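Local atomic coordinates of flavohemoglobin (Malassezia yamatoensis, PDB entry 6O0A), a protein that probably detoxifies nitric oxide as a dioxygenase, passing electrons from NAD(P)H through bound FAD to a haem that binds oxygen. Residues 165-176 with 254-265; 211-222 with 244-252. All blocks are in the same frame, centred on the assembly; numbering follows the deposited sequence.

Contact 1: 165-176 with 254-265; sequences QANNIVRAKFKL and EVGALLDISNPY
Over one face of the Phe174 ring lies the methyl CD1 of Ile261, 4.1 Å from the ring centroid and 29° off the normal, a CH-pi contact; at the ring's edge, in its plane, sits the carbonyl O of Ala172. A flat aromatic and a branched aliphatic suit this buried side of the sheet. Toward residues 165-169, the amides of Asn167 and Asn263 meet from opposite directions with planes 30° apart and exchange two hydrogen bonds: Asn263 ND2 gives to Asn167 OD1 (2.9 Å), in the carbonyl plane on a lone pair, and Asn167 ND2 returns one to Asn263 OD1 (3.0 Å). Asn167 OD1 also takes the N-H of Ile169 in an Asx turn, while ND2 also gives to Ala198 O. On the face opposite Phe174 and Ile261, Lys173, bent at chi2 and chi3, curls back to set NZ 3.5 Å from Asp260 OD1, a salt bridge. Antiparallel backbone bonds join Ala172 to Ile261 and Phe174 to Leu259. Strand 258-262, bonded also through Asp260 to Tyr211 and Ser262 to Ser209, lies between 171-181 and 207-213 in the six-stranded beta barrel of the FAD-binding domain; Phe191 of 186-193 and Ile210 pack on Ile261.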
loop_
_atom_site.group_PDB
_atom_site.type_symbol
_atom_site.label_atom_id
_atom_site.label_comp_id
_atom_site.label_asym_id
_atom_site.label_seq_id
_atom_site.Cartn_x
_atom_site.Cartn_y
_atom_site.Cartn_z
ATOM N N GLN A 165 -17.924 -6.501 1.755
ATOM C CA GLN A 165 -17.998 -6.426 0.304
ATOM C C GLN A 165 -19.416 -6.670 -0.210
ATOM O O GLN A 165 -20.237 -7.346 0.417
ATOM C CB GLN A 165 -17.062 -7.446 -0.338
ATOM C CG GLN A 165 -15.636 -7.273 0.105
ATOM C CD GLN A 165 -15.180 -5.853 -0.083
ATOM O OE1 GLN A 165 -15.245 -5.311 -1.188
ATOM N NE2 GLN A 165 -14.742 -5.225 1.000
ATOM N N ALA A 166 -19.669 -6.142 -1.405
ATOM C CA ALA A 166 -20.937 -6.298 -2.103
ATOM C C ALA A 166 -21.021 -7.598 -2.888
ATOM O O ALA A 166 -22.027 -7.835 -3.562
ATOM C CB ALA A 166 -21.152 -5.110 -3.053
ATOM N N ASN A 167 -19.991 -8.439 -2.820
ATOM C CA ASN A 167 -19.943 -9.672 -3.585
ATOM C C ASN A 167 -19.192 -10.704 -2.757
ATOM O O ASN A 167 -18.670 -10.401 -1.682
ATOM C CB ASN A 167 -19.265 -9.456 -4.935
ATOM C CG ASN A 167 -17.865 -8.912 -4.782
ATOM O OD1 ASN A 167 -17.010 -9.558 -4.169
ATOM N ND2 ASN A 167 -17.618 -7.720 -5.329
ATOM N N ASN A 168 -19.138 -11.935 -3.272
ATOM C CA ASN A 168 -18.501 -13.039 -2.566
ATOM C C ASN A 168 -17.286 -13.570 -3.324
ATOM O O ASN A 168 -16.941 -14.747 -3.201
ATOM C CB ASN A 168 -19.506 -14.165 -2.323
ATOM C CG ASN A 168 -19.999 -14.789 -3.610
ATOM O OD1 ASN A 168 -19.812 -14.239 -4.696
ATOM N ND2 ASN A 168 -20.627 -15.961 -3.497
ATOM N N ILE A 169 -16.639 -12.727 -4.126
ATOM C CA ILE A 169 -15.472 -13.138 -4.891
ATOM C C ILE A 169 -14.272 -12.338 -4.401
ATOM O O ILE A 169 -14.404 -11.440 -3.572
ATOM C CB ILE A 169 -15.686 -12.991 -6.413
ATOM C CG1 ILE A 169 -16.243 -11.619 -6.805
ATOM C CG2 ILE A 169 -16.663 -14.083 -6.878
ATOM C CD1 ILE A 169 -15.261 -10.435 -6.745
ATOM N N VAL A 170 -13.085 -12.683 -4.906
ATOM C CA VAL A 170 -11.896 -11.888 -4.613
ATOM C C VAL A 170 -11.433 -11.062 -5.804
ATOM O O VAL A 170 -10.708 -10.077 -5.601
ATOM C CB VAL A 170 -10.734 -12.741 -4.060
ATOM C CG1 VAL A 170 -11.129 -13.338 -2.700
ATOM C CG2 VAL A 170 -10.330 -13.826 -5.027
ATOM N N ARG A 171 -11.819 -11.422 -7.026
ATOM C CA ARG A 171 -11.597 -10.566 -8.181
ATOM C C ARG A 171 -12.628 -10.918 -9.244
ATOM O O ARG A 171 -13.186 -12.023 -9.256
ATOM C CB ARG A 171 -10.170 -10.698 -8.724
ATOM C CG ARG A 171 -9.707 -12.121 -8.967
ATOM C CD ARG A 171 -8.226 -12.108 -9.312
ATOM N NE ARG A 171 -7.667 -13.439 -9.504
ATOM C CZ ARG A 171 -7.052 -14.130 -8.548
ATOM N NH1 ARG A 171 -6.560 -15.328 -8.812
ATOM N NH2 ARG A 171 -6.930 -13.621 -7.330
ATOM N N ALA A 172 -12.893 -9.949 -10.123
ATOM C CA ALA A 172 -13.931 -10.095 -11.135
ATOM C C ALA A 172 -13.449 -9.475 -12.438
ATOM O O ALA A 172 -12.544 -8.642 -12.449
ATOM C CB ALA A 172 -15.255 -9.453 -10.690
ATOM N N LYS A 173 -14.082 -9.874 -13.541
ATOM C CA LYS A 173 -13.617 -9.469 -14.865
ATOM C C LYS A 173 -14.094 -8.061 -15.202
ATOM O O LYS A 173 -15.273 -7.738 -15.016
ATOM C CB LYS A 173 -14.114 -10.455 -15.924
ATOM C CG LYS A 173 -13.283 -10.467 -17.199
ATOM C CD LYS A 173 -11.882 -11.030 -16.966
ATOM C CE LYS A 173 -11.869 -12.549 -16.945
ATOM N NZ LYS A 173 -10.476 -13.079 -16.869
ATOM N N PHE A 174 -13.172 -7.229 -15.689
ATOM C CA PHE A 174 -13.471 -5.881 -16.148
ATOM C C PHE A 174 -12.981 -5.693 -17.576
ATOM O O PHE A 174 -12.031 -6.349 -18.016
ATOM C CB PHE A 174 -12.819 -4.813 -15.245
ATOM C CG PHE A 174 -13.586 -4.543 -13.980
ATOM C CD1 PHE A 174 -13.630 -5.489 -12.965
ATOM C CD2 PHE A 174 -14.262 -3.344 -13.804
ATOM C CE1 PHE A 174 -14.342 -5.252 -11.794
ATOM C CE2 PHE A 174 -14.982 -3.093 -12.632
ATOM C CZ PHE A 174 -15.014 -4.052 -11.622
ATOM N N LYS A 175 -13.629 -4.779 -18.286
ATOM C CA LYS A 175 -13.247 -4.419 -19.641
ATOM C C LYS A 175 -12.653 -3.013 -19.648
ATOM O O LYS A 175 -13.163 -2.101 -18.983
ATOM C CB LYS A 175 -14.460 -4.504 -20.577
ATOM C CG LYS A 175 -14.225 -3.989 -21.995
ATOM C CD LYS A 175 -15.529 -3.478 -22.600
ATOM C CE LYS A 175 -15.955 -4.289 -23.802
ATOM N NZ LYS A 175 -17.160 -3.694 -24.461
ATOM N N LEU A 176 -11.572 -2.839 -20.395
ATOM C CA LEU A 176 -10.967 -1.520 -20.554
ATOM C C LEU A 176 -11.806 -0.721 -21.550
ATOM O O LEU A 176 -11.901 -1.087 -22.727
ATOM C CB LEU A 176 -9.513 -1.667 -21.007
ATOM C CG LEU A 176 -8.789 -0.345 -21.279
ATOM C CD1 LEU A 176 -8.736 0.554 -20.012
ATOM C CD2 LEU A 176 -7.371 -0.594 -21.808
ATOM N N GLU A 254 -5.221 -2.987 -25.063
ATOM C CA GLU A 254 -6.059 -2.212 -25.962
ATOM C C GLU A 254 -7.453 -2.043 -25.374
ATOM O O GLU A 254 -7.907 -2.854 -24.565
ATOM C CB GLU A 254 -6.136 -2.883 -27.332
ATOM C CG GLU A 254 -4.767 -3.042 -27.975
ATOM C CD GLU A 254 -4.841 -3.360 -29.452
ATOM O OE1 GLU A 254 -5.424 -4.407 -29.814
ATOM O OE2 GLU A 254 -4.317 -2.554 -30.250
ATOM N N VAL A 255 -8.130 -0.966 -25.780
ATOM C CA VAL A 255 -9.529 -0.810 -25.398
ATOM C C VAL A 255 -10.291 -2.068 -25.776
ATOM O O VAL A 255 -10.145 -2.592 -26.886
ATOM C CB VAL A 255 -10.136 0.439 -26.059
ATOM C CG1 VAL A 255 -11.657 0.418 -25.917
ATOM C CG2 VAL A 255 -9.554 1.692 -25.434
ATOM N N GLY A 256 -11.089 -2.574 -24.844
ATOM C CA GLY A 256 -11.776 -3.834 -25.011
ATOM C C GLY A 256 -11.118 -5.009 -24.314
ATOM O O GLY A 256 -11.757 -6.057 -24.162
ATOM N N ALA A 257 -9.858 -4.870 -23.903
ATOM C CA ALA A 257 -9.174 -5.938 -23.190
ATOM C C ALA A 257 -9.878 -6.252 -21.872
ATOM O O ALA A 257 -10.433 -5.372 -21.204
ATOM C CB ALA A 257 -7.721 -5.561 -22.916
ATOM N N LEU A 258 -9.842 -7.523 -21.502
ATOM C CA LEU A 258 -10.448 -8.010 -20.272
ATOM C C LEU A 258 -9.348 -8.312 -19.263
ATOM O O LEU A 258 -8.418 -9.071 -19.564
ATOM C CB LEU A 258 -11.274 -9.273 -20.544
ATOM C CG LEU A 258 -12.401 -9.120 -21.560
ATOM C CD1 LEU A 258 -13.062 -10.464 -21.810
ATOM C CD2 LEU A 258 -13.405 -8.103 -21.055
ATOM N N LEU A 259 -9.459 -7.731 -18.071
ATOM C CA LEU A 259 -8.546 -7.983 -16.963
ATOM C C LEU A 259 -9.366 -8.182 -15.698
ATOM O O LEU A 259 -10.468 -7.641 -15.571
ATOM C CB LEU A 259 -7.547 -6.813 -16.743
ATOM C CG LEU A 259 -6.555 -6.500 -17.871
ATOM C CD1 LEU A 259 -5.587 -5.417 -17.443
ATOM C CD2 LEU A 259 -5.797 -7.759 -18.251
ATOM N N ASP A 260 -8.823 -8.940 -14.752
ATOM C CA ASP A 260 -9.487 -9.121 -13.466
ATOM C C ASP A 260 -9.090 -7.998 -12.509
ATOM O O ASP A 260 -7.930 -7.571 -12.479
ATOM C CB ASP A 260 -9.129 -10.487 -12.857
ATOM C CG ASP A 260 -9.979 -11.634 -13.425
ATOM O OD1 ASP A 260 -11.125 -11.399 -13.864
ATOM O OD2 ASP A 260 -9.516 -12.785 -13.406
ATOM N N ILE A 261 -10.059 -7.517 -11.724
ATOM C CA ILE A 261 -9.818 -6.467 -10.733
ATOM C C ILE A 261 -10.378 -6.921 -9.393
ATOM O O ILE A 261 -11.495 -7.452 -9.321
ATOM C CB ILE A 261 -10.449 -5.122 -11.139
ATOM C CG1 ILE A 261 -9.933 -4.699 -12.518
ATOM C CG2 ILE A 261 -10.127 -4.049 -10.078
ATOM C CD1 ILE A 261 -10.329 -3.280 -12.956
ATOM N N SER A 262 -9.604 -6.698 -8.331
ATOM C CA SER A 262 -10.009 -7.093 -6.991
ATOM C C SER A 262 -11.086 -6.150 -6.455
ATOM O O SER A 262 -11.468 -5.156 -7.081
ATOM C CB SER A 262 -8.814 -7.076 -6.044
ATOM O OG SER A 262 -8.469 -5.724 -5.718
ATOM N N ASN A 263 -11.550 -6.466 -5.256
ATOM C CA ASN A 263 -12.368 -5.543 -4.504
ATOM C C ASN A 263 -11.487 -4.427 -3.946
ATOM O O ASN A 263 -10.271 -4.586 -3.825
ATOM C CB ASN A 263 -13.101 -6.308 -3.405
ATOM C CG ASN A 263 -14.206 -7.193 -3.973
ATOM O OD1 ASN A 263 -14.788 -6.873 -5.021
ATOM N ND2 ASN A 263 -14.501 -8.296 -3.296
ATOM N N PRO A 264 -12.074 -3.267 -3.640
ATOM C CA PRO A 264 -11.267 -2.124 -3.199
ATOM C C PRO A 264 -10.956 -2.193 -1.709
ATOM O O PRO A 264 -11.795 -2.592 -0.895
ATOM C CB PRO A 264 -12.171 -0.928 -3.517
ATOM C CG PRO A 264 -13.563 -1.469 -3.265
ATOM C CD PRO A 264 -13.510 -2.933 -3.719
ATOM N N TYR A 265 -9.734 -1.786 -1.356
ATOM C CA TYR A 265 -9.258 -1.864 0.019
ATOM C C TYR A 265 -8.280 -0.722 0.281
ATOM O O TYR A 265 -7.902 0.025 -0.623
ATOM C CB TYR A 265 -8.614 -3.238 0.302
ATOM C CG TYR A 265 -9.632 -4.357 0.363
ATOM C CD1 TYR A 265 -10.519 -4.454 1.427
ATOM C CD2 TYR A 265 -9.715 -5.309 -0.651
ATOM C CE1 TYR A 265 -11.470 -5.459 1.490
ATOM C CE2 TYR A 265 -10.660 -6.331 -0.596
ATOM C CZ TYR A 265 -11.537 -6.396 0.478
ATOM O OH TYR A 265 -12.479 -7.394 0.552
HETATM O O HOH W 1 -13.801 -2.385 0.953
HETATM O O HOH W 2 -10.418 -8.839 -3.171
HETATM O O HOH W 3 -8.822 -11.990 -18.976
#

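Contact 2: 211-222 with 244-252; sequences YARTSDGLLQPR and GEMTTIFQN. With FAD (flavin-adenine dinucleotide), chain B.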
loop_
_atom_site.group_PDB
_atom_site.type_symbol
_atom_site.label_atom_id
_atom_site.label_comp_id
_atom_site.label_asym_id
_atom_site.label_seq_id
_atom_site.Cartn_x
_atom_site.Cartn_y
_atom_site.Cartn_z
ATOM N N TYR A 211 -5.000 -7.511 -12.364
ATOM C CA TYR A 211 -4.299 -8.740 -12.717
ATOM C C TYR A 211 -4.096 -8.823 -14.222
ATOM O O TYR A 211 -5.038 -8.613 -14.991
ATOM C CB TYR A 211 -5.094 -9.970 -12.245
ATOM C CG TYR A 211 -5.187 -10.098 -10.744
ATOM C CD1 TYR A 211 -5.979 -9.223 -9.993
ATOM C CD2 TYR A 211 -4.474 -11.077 -10.073
ATOM C CE1 TYR A 211 -6.052 -9.333 -8.610
ATOM C CE2 TYR A 211 -4.553 -11.208 -8.695
ATOM C CZ TYR A 211 -5.343 -10.322 -7.969
ATOM O OH TYR A 211 -5.405 -10.437 -6.598
ATOM N N ALA A 212 -2.881 -9.173 -14.635
ATOM C CA ALA A 212 -2.636 -9.553 -16.022
ATOM C C ALA A 212 -1.531 -10.598 -16.044
ATOM O O ALA A 212 -0.831 -10.814 -15.052
ATOM C CB ALA A 212 -2.267 -8.346 -16.884
ATOM N N ARG A 213 -1.366 -11.242 -17.189
ATOM C CA ARG A 213 -0.338 -12.269 -17.284
ATOM C C ARG A 213 0.970 -11.680 -17.788
ATOM O O ARG A 213 0.984 -10.763 -18.621
ATOM C CB ARG A 213 -0.793 -13.424 -18.176
ATOM C CG ARG A 213 -1.917 -14.194 -17.509
ATOM C CD ARG A 213 -2.191 -15.563 -18.060
ATOM N NE ARG A 213 -3.345 -16.072 -17.330
ATOM C CZ ARG A 213 -3.269 -16.870 -16.268
ATOM N NH1 ARG A 213 -2.097 -17.303 -15.831
ATOM N NH2 ARG A 213 -4.378 -17.247 -15.651
ATOM N N THR A 214 2.073 -12.195 -17.239
ATOM C CA THR A 214 3.399 -11.906 -17.749
ATOM C C THR A 214 3.529 -12.459 -19.164
ATOM O O THR A 214 2.712 -13.261 -19.625
ATOM C CB THR A 214 4.463 -12.546 -16.859
ATOM O OG1 THR A 214 4.276 -13.968 -16.886
ATOM C CG2 THR A 214 4.327 -12.062 -15.432
ATOM N N SER A 215 4.595 -12.036 -19.853
ATOM C CA SER A 215 4.834 -12.539 -21.203
ATOM C C SER A 215 4.891 -14.059 -21.245
ATOM O O SER A 215 4.491 -14.664 -22.245
ATOM C CB SER A 215 6.130 -11.955 -21.766
ATOM O OG SER A 215 7.250 -12.382 -21.009
ATOM N N ASP A 216 5.361 -14.698 -20.175
ATOM C CA ASP A 216 5.458 -16.150 -20.135
ATOM C C ASP A 216 4.277 -16.807 -19.420
ATOM O O ASP A 216 4.309 -18.015 -19.177
ATOM C CB ASP A 216 6.793 -16.585 -19.516
ATOM C CG ASP A 216 7.054 -15.973 -18.144
ATOM O OD1 ASP A 216 6.460 -14.937 -17.806
ATOM O OD2 ASP A 216 7.905 -16.525 -17.421
ATOM N N GLY A 217 3.227 -16.052 -19.106
ATOM C CA GLY A 217 1.948 -16.651 -18.767
ATOM C C GLY A 217 1.569 -16.725 -17.302
ATOM O O GLY A 217 0.578 -17.398 -16.982
ATOM N N LEU A 218 2.316 -16.073 -16.404
ATOM C CA LEU A 218 1.988 -16.056 -14.973
ATOM C C LEU A 218 1.069 -14.887 -14.644
ATOM O O LEU A 218 1.377 -13.739 -14.982
ATOM C CB LEU A 218 3.253 -15.945 -14.116
ATOM C CG LEU A 218 4.129 -17.189 -13.992
ATOM C CD1 LEU A 218 5.364 -16.859 -13.191
ATOM C CD2 LEU A 218 3.341 -18.314 -13.335
ATOM N N LEU A 219 -0.044 -15.170 -13.956
ATOM C CA LEU A 219 -0.940 -14.104 -13.521
ATOM C C LEU A 219 -0.288 -13.330 -12.378
ATOM O O LEU A 219 0.220 -13.926 -11.422
ATOM C CB LEU A 219 -2.287 -14.686 -13.081
ATOM C CG LEU A 219 -3.396 -13.633 -12.949
ATOM C CD1 LEU A 219 -3.796 -13.110 -14.314
ATOM C CD2 LEU A 219 -4.598 -14.203 -12.217
ATOM N N GLN A 220 -0.280 -12.003 -12.484
ATOM C CA GLN A 220 0.406 -11.171 -11.498
ATOM C C GLN A 220 -0.446 -9.964 -11.144
ATOM O O GLN A 220 -0.963 -9.296 -12.049
ATOM C CB GLN A 220 1.762 -10.700 -12.017
ATOM C CG GLN A 220 2.769 -11.808 -12.184
ATOM C CD GLN A 220 3.409 -12.159 -10.869
ATOM O OE1 GLN A 220 4.309 -11.461 -10.410
ATOM N NE2 GLN A 220 2.943 -13.229 -10.245
ATOM N N PRO A 221 -0.596 -9.667 -9.857
ATOM C CA PRO A 221 -1.319 -8.460 -9.436
ATOM C C PRO A 221 -0.408 -7.269 -9.161
ATOM O O PRO A 221 0.738 -7.458 -8.739
ATOM C CB PRO A 221 -1.999 -8.917 -8.139
ATOM C CG PRO A 221 -0.960 -9.822 -7.533
ATOM C CD PRO A 221 -0.320 -10.566 -8.722
ATOM N N ARG A 222 -0.903 -6.053 -9.403
ATOM C CA ARG A 222 -0.303 -4.828 -8.877
ATOM C C ARG A 222 -1.432 -3.946 -8.361
ATOM O O ARG A 222 -2.561 -4.029 -8.848
ATOM C CB ARG A 222 0.494 -4.068 -9.946
ATOM C CG ARG A 222 1.643 -4.856 -10.606
ATOM C CD ARG A 222 2.735 -5.183 -9.597
ATOM N NE ARG A 222 3.963 -5.707 -10.217
ATOM C CZ ARG A 222 4.329 -6.987 -10.234
ATOM N NH1 ARG A 222 3.567 -7.924 -9.677
ATOM N NH2 ARG A 222 5.475 -7.335 -10.803
ATOM N N GLY A 244 10.203 -2.478 -14.247
ATOM C CA GLY A 244 9.199 -3.349 -13.683
ATOM C C GLY A 244 8.671 -4.324 -14.718
ATOM O O GLY A 244 8.872 -4.183 -15.926
ATOM N N GLU A 245 7.972 -5.338 -14.226
ATOM C CA GLU A 245 7.470 -6.332 -15.165
ATOM C C GLU A 245 6.075 -6.004 -15.700
ATOM O O GLU A 245 5.804 -6.219 -16.892
ATOM C CB GLU A 245 7.464 -7.714 -14.504
ATOM C CG GLU A 245 6.985 -8.790 -15.455
ATOM C CD GLU A 245 7.370 -10.181 -15.026
ATOM O OE1 GLU A 245 7.548 -10.443 -13.809
ATOM O OE2 GLU A 245 7.504 -11.019 -15.932
ATOM N N MET A 246 5.175 -5.480 -14.863
ATOM C CA MET A 246 3.766 -5.447 -15.240
ATOM C C MET A 246 3.288 -4.109 -15.795
ATOM O O MET A 246 2.293 -4.101 -16.526
ATOM C CB MET A 246 2.872 -5.841 -14.055
ATOM C CG MET A 246 3.113 -7.272 -13.533
ATOM S SD MET A 246 3.033 -8.515 -14.844
ATOM C CE MET A 246 1.359 -8.347 -15.425
ATOM N N THR A 247 3.930 -2.975 -15.484
ATOM C CA THR A 247 3.342 -1.729 -15.988
ATOM C C THR A 247 3.405 -1.642 -17.510
ATOM O O THR A 247 2.466 -1.133 -18.130
ATOM C CB THR A 247 3.984 -0.483 -15.350
ATOM O OG1 THR A 247 5.401 -0.586 -15.373
ATOM C CG2 THR A 247 3.506 -0.320 -13.921
ATOM N N THR A 248 4.461 -2.169 -18.142
ATOM C CA THR A 248 4.454 -2.208 -19.598
ATOM C C THR A 248 3.289 -3.047 -20.116
ATOM O O THR A 248 2.659 -2.678 -21.118
ATOM C CB THR A 248 5.798 -2.716 -20.128
ATOM O OG1 THR A 248 5.830 -2.574 -21.553
ATOM C CG2 THR A 248 6.043 -4.171 -19.736
ATOM N N ILE A 249 2.961 -4.148 -19.431
ATOM C CA ILE A 249 1.865 -5.007 -19.861
ATOM C C ILE A 249 0.523 -4.306 -19.686
ATOM O O ILE A 249 -0.314 -4.317 -20.596
ATOM C CB ILE A 249 1.943 -6.356 -19.116
ATOM C CG1 ILE A 249 3.170 -7.125 -19.619
ATOM C CG2 ILE A 249 0.674 -7.166 -19.354
ATOM C CD1 ILE A 249 3.509 -8.377 -18.831
ATOM N N PHE A 250 0.305 -3.656 -18.537
ATOM C CA PHE A 250 -0.944 -2.931 -18.329
ATOM C C PHE A 250 -1.093 -1.790 -19.338
ATOM O O PHE A 250 -2.176 -1.577 -19.883
ATOM C CB PHE A 250 -1.012 -2.373 -16.903
ATOM C CG PHE A 250 -1.108 -3.421 -15.831
ATOM C CD1 PHE A 250 -2.047 -4.443 -15.909
ATOM C CD2 PHE A 250 -0.284 -3.354 -14.710
ATOM C CE1 PHE A 250 -2.145 -5.400 -14.893
ATOM C CE2 PHE A 250 -0.365 -4.313 -13.706
ATOM C CZ PHE A 250 -1.293 -5.331 -13.793
ATOM N N GLN A 251 -0.012 -1.051 -19.607
ATOM C CA GLN A 251 -0.140 0.092 -20.510
ATOM C C GLN A 251 -0.314 -0.320 -21.957
ATOM O O GLN A 251 -0.724 0.505 -22.777
ATOM C CB GLN A 251 1.076 1.017 -20.414
ATOM C CG GLN A 251 1.214 1.744 -19.105
ATOM C CD GLN A 251 2.220 2.866 -19.213
ATOM O OE1 GLN A 251 3.048 2.886 -20.135
ATOM N NE2 GLN A 251 2.141 3.829 -18.285
ATOM N N ASN A 252 -0.001 -1.561 -22.311
ATOM C CA ASN A 252 -0.159 -1.969 -23.693
ATOM C C ASN A 252 -1.467 -2.709 -23.942
ATOM O O ASN A 252 -1.659 -3.245 -25.031
ATOM C CB ASN A 252 1.049 -2.790 -24.132
ATOM C CG ASN A 252 2.220 -1.905 -24.518
ATOM O OD1 ASN A 252 2.467 -1.667 -25.700
ATOM N ND2 ASN A 252 2.917 -1.371 -23.518
HETATM P PA FAD B . 7.725 -4.395 -10.526
HETATM O O1A FAD B . 7.840 -5.538 -11.463
HETATM O O2A FAD B . 6.889 -4.640 -9.301
HETATM O O5B FAD B . 9.182 -3.920 -10.075
HETATM C C5B FAD B . 9.329 -2.959 -9.013
HETATM C C4B FAD B . 10.813 -2.796 -8.803
HETATM O O4B FAD B . 11.384 -4.081 -8.466
HETATM C C3B FAD B . 11.590 -2.345 -10.027
HETATM O O3B FAD B . 11.581 -0.928 -10.181
HETATM C C2B FAD B . 13.000 -2.857 -9.715
HETATM O O2B FAD B . 13.709 -1.963 -8.864
HETATM C C1B FAD B . 12.709 -4.164 -8.965
HETATM N N9A FAD B . 12.818 -5.356 -9.801
HETATM C C8A FAD B . 11.950 -5.746 -10.784
HETATM N N7A FAD B . 12.324 -6.824 -11.430
HETATM C C5A FAD B . 13.527 -7.163 -10.832
HETATM C C6A FAD B . 14.467 -8.172 -11.106
HETATM N N6A FAD B . 14.318 -9.080 -12.079
HETATM N N1A FAD B . 15.590 -8.207 -10.354
HETATM C C2A FAD B . 15.746 -7.296 -9.388
HETATM N N3A FAD B . 14.932 -6.292 -9.042
HETATM C C4A FAD B . 13.839 -6.276 -9.813
HETATM N N1 FAD B . 1.536 2.993 -9.207
HETATM C C2 FAD B . 1.027 3.882 -10.113
HETATM O O2 FAD B . 1.590 4.107 -11.193
HETATM N N3 FAD B . -0.156 4.555 -9.817
HETATM C C4 FAD B . -0.904 4.408 -8.664
HETATM O O4 FAD B . -1.953 5.034 -8.513
HETATM C C4X FAD B . -0.359 3.464 -7.717
HETATM N N5 FAD B . -1.007 3.266 -6.599
HETATM C C5X FAD B . -0.478 2.356 -5.690
HETATM C C6 FAD B . -1.148 2.143 -4.484
HETATM C C7 FAD B . -0.668 1.233 -3.546
HETATM C C7M FAD B . -1.394 1.055 -2.235
HETATM C C8 FAD B . 0.499 0.502 -3.826
HETATM C C8M FAD B . 1.030 -0.518 -2.855
HETATM C C9 FAD B . 1.175 0.721 -5.022
HETATM C C9A FAD B . 0.707 1.648 -5.949
HETATM N N10 FAD B . 1.379 1.894 -7.166
HETATM C C10 FAD B . 0.871 2.801 -8.073
HETATM C "C1'" FAD B . 2.579 1.124 -7.532
HETATM C "C2'" FAD B . 2.240 -0.153 -8.293
HETATM O "O2'" FAD B . 1.483 -1.023 -7.452
HETATM C "C3'" FAD B . 3.492 -0.878 -8.796
HETATM O "O3'" FAD B . 4.384 -1.088 -7.703
HETATM C "C4'" FAD B . 4.233 -0.121 -9.897
HETATM O "O4'" FAD B . 3.299 0.225 -10.922
HETATM C "C5'" FAD B . 5.393 -0.908 -10.473
HETATM O "O5'" FAD B . 4.883 -2.141 -11.031
HETATM P P FAD B . 5.814 -2.923 -12.065
HETATM O O1P FAD B . 6.075 -2.206 -13.343
HETATM O O2P FAD B . 5.168 -4.263 -12.287
HETATM O O3P FAD B . 7.201 -3.112 -11.305
HETATM O O HOH W 4 6.662 -10.423 -18.517
HETATM O O HOH W 5 6.346 -9.957 -11.317
#
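A bend at chi2 (-65°) turns the Arg222 chain toward the FAD diphosphate, and the Met246 chain, bent at chi2 and chi3 (-52° and -62°), lays CG over the centre of the guanidinium face while its CE reaches 3.3 Å from Ala212 O. The supple thioether chain suits these several contacts, since its SD also lies beside Gln220 CB and Thr214 CG2. Ala212, small enough to let the helix come close, puts CB 3.6 Å from Phe250 CE1 and also against Ile249 CG2. Arg222 CG approaches the edge of the Phe250 ring in its plane.

Arg222 NE donates to FAD O2P (2.8 Å) and NH2 to FAD O1A (3.0 Å), so one guanidinium spans both phosphates; NH1 bonds to Pro221 O, which helps fix its rotation. Around the N-terminal end of helix 246-251, Glu245 N gives to FAD O1A and Met246 N to FAD O2P (2.8 Å), whereas Thr247 grips FAD O1P with both N and OG1 (2.7 Å from the hydroxyl). Gly244, with no side chain, lets its CA lie against FAD O3P. Water 5 ties Arg222 NH2 to Glu245 OE1 and Gln220 OE1, which also takes the N-H of Arg64, whose side chain forms a salt bridge with Glu245 OE2. Arginine charge, main-chain N-H groups and the helix N-terminus together probably offset the diphosphate's negative charge and hold the cofactor in place.

Overall arrangement
The two contacts lie about 15 Å apart, centre to centre, on the same side of the chain's centre, and share the antiparallel sheet of the FAD-binding domain. Along the chain, contact 2 is nested inside the loop closed by contact 1: strand 171-181 comes first, then 207-213 and 219-225, then helix 246-251, which is followed, after a short turn, by strand 258-262. Strands 258-262 and 207-213 are sheet neighbours, so Leu259 CD2 packs on Ala212 CB. The sheet pairing continues through 207-213 to 219-225, which carries Arg222, while helix 246-251 packs across these strands and brings its N-terminal end to the diphosphate.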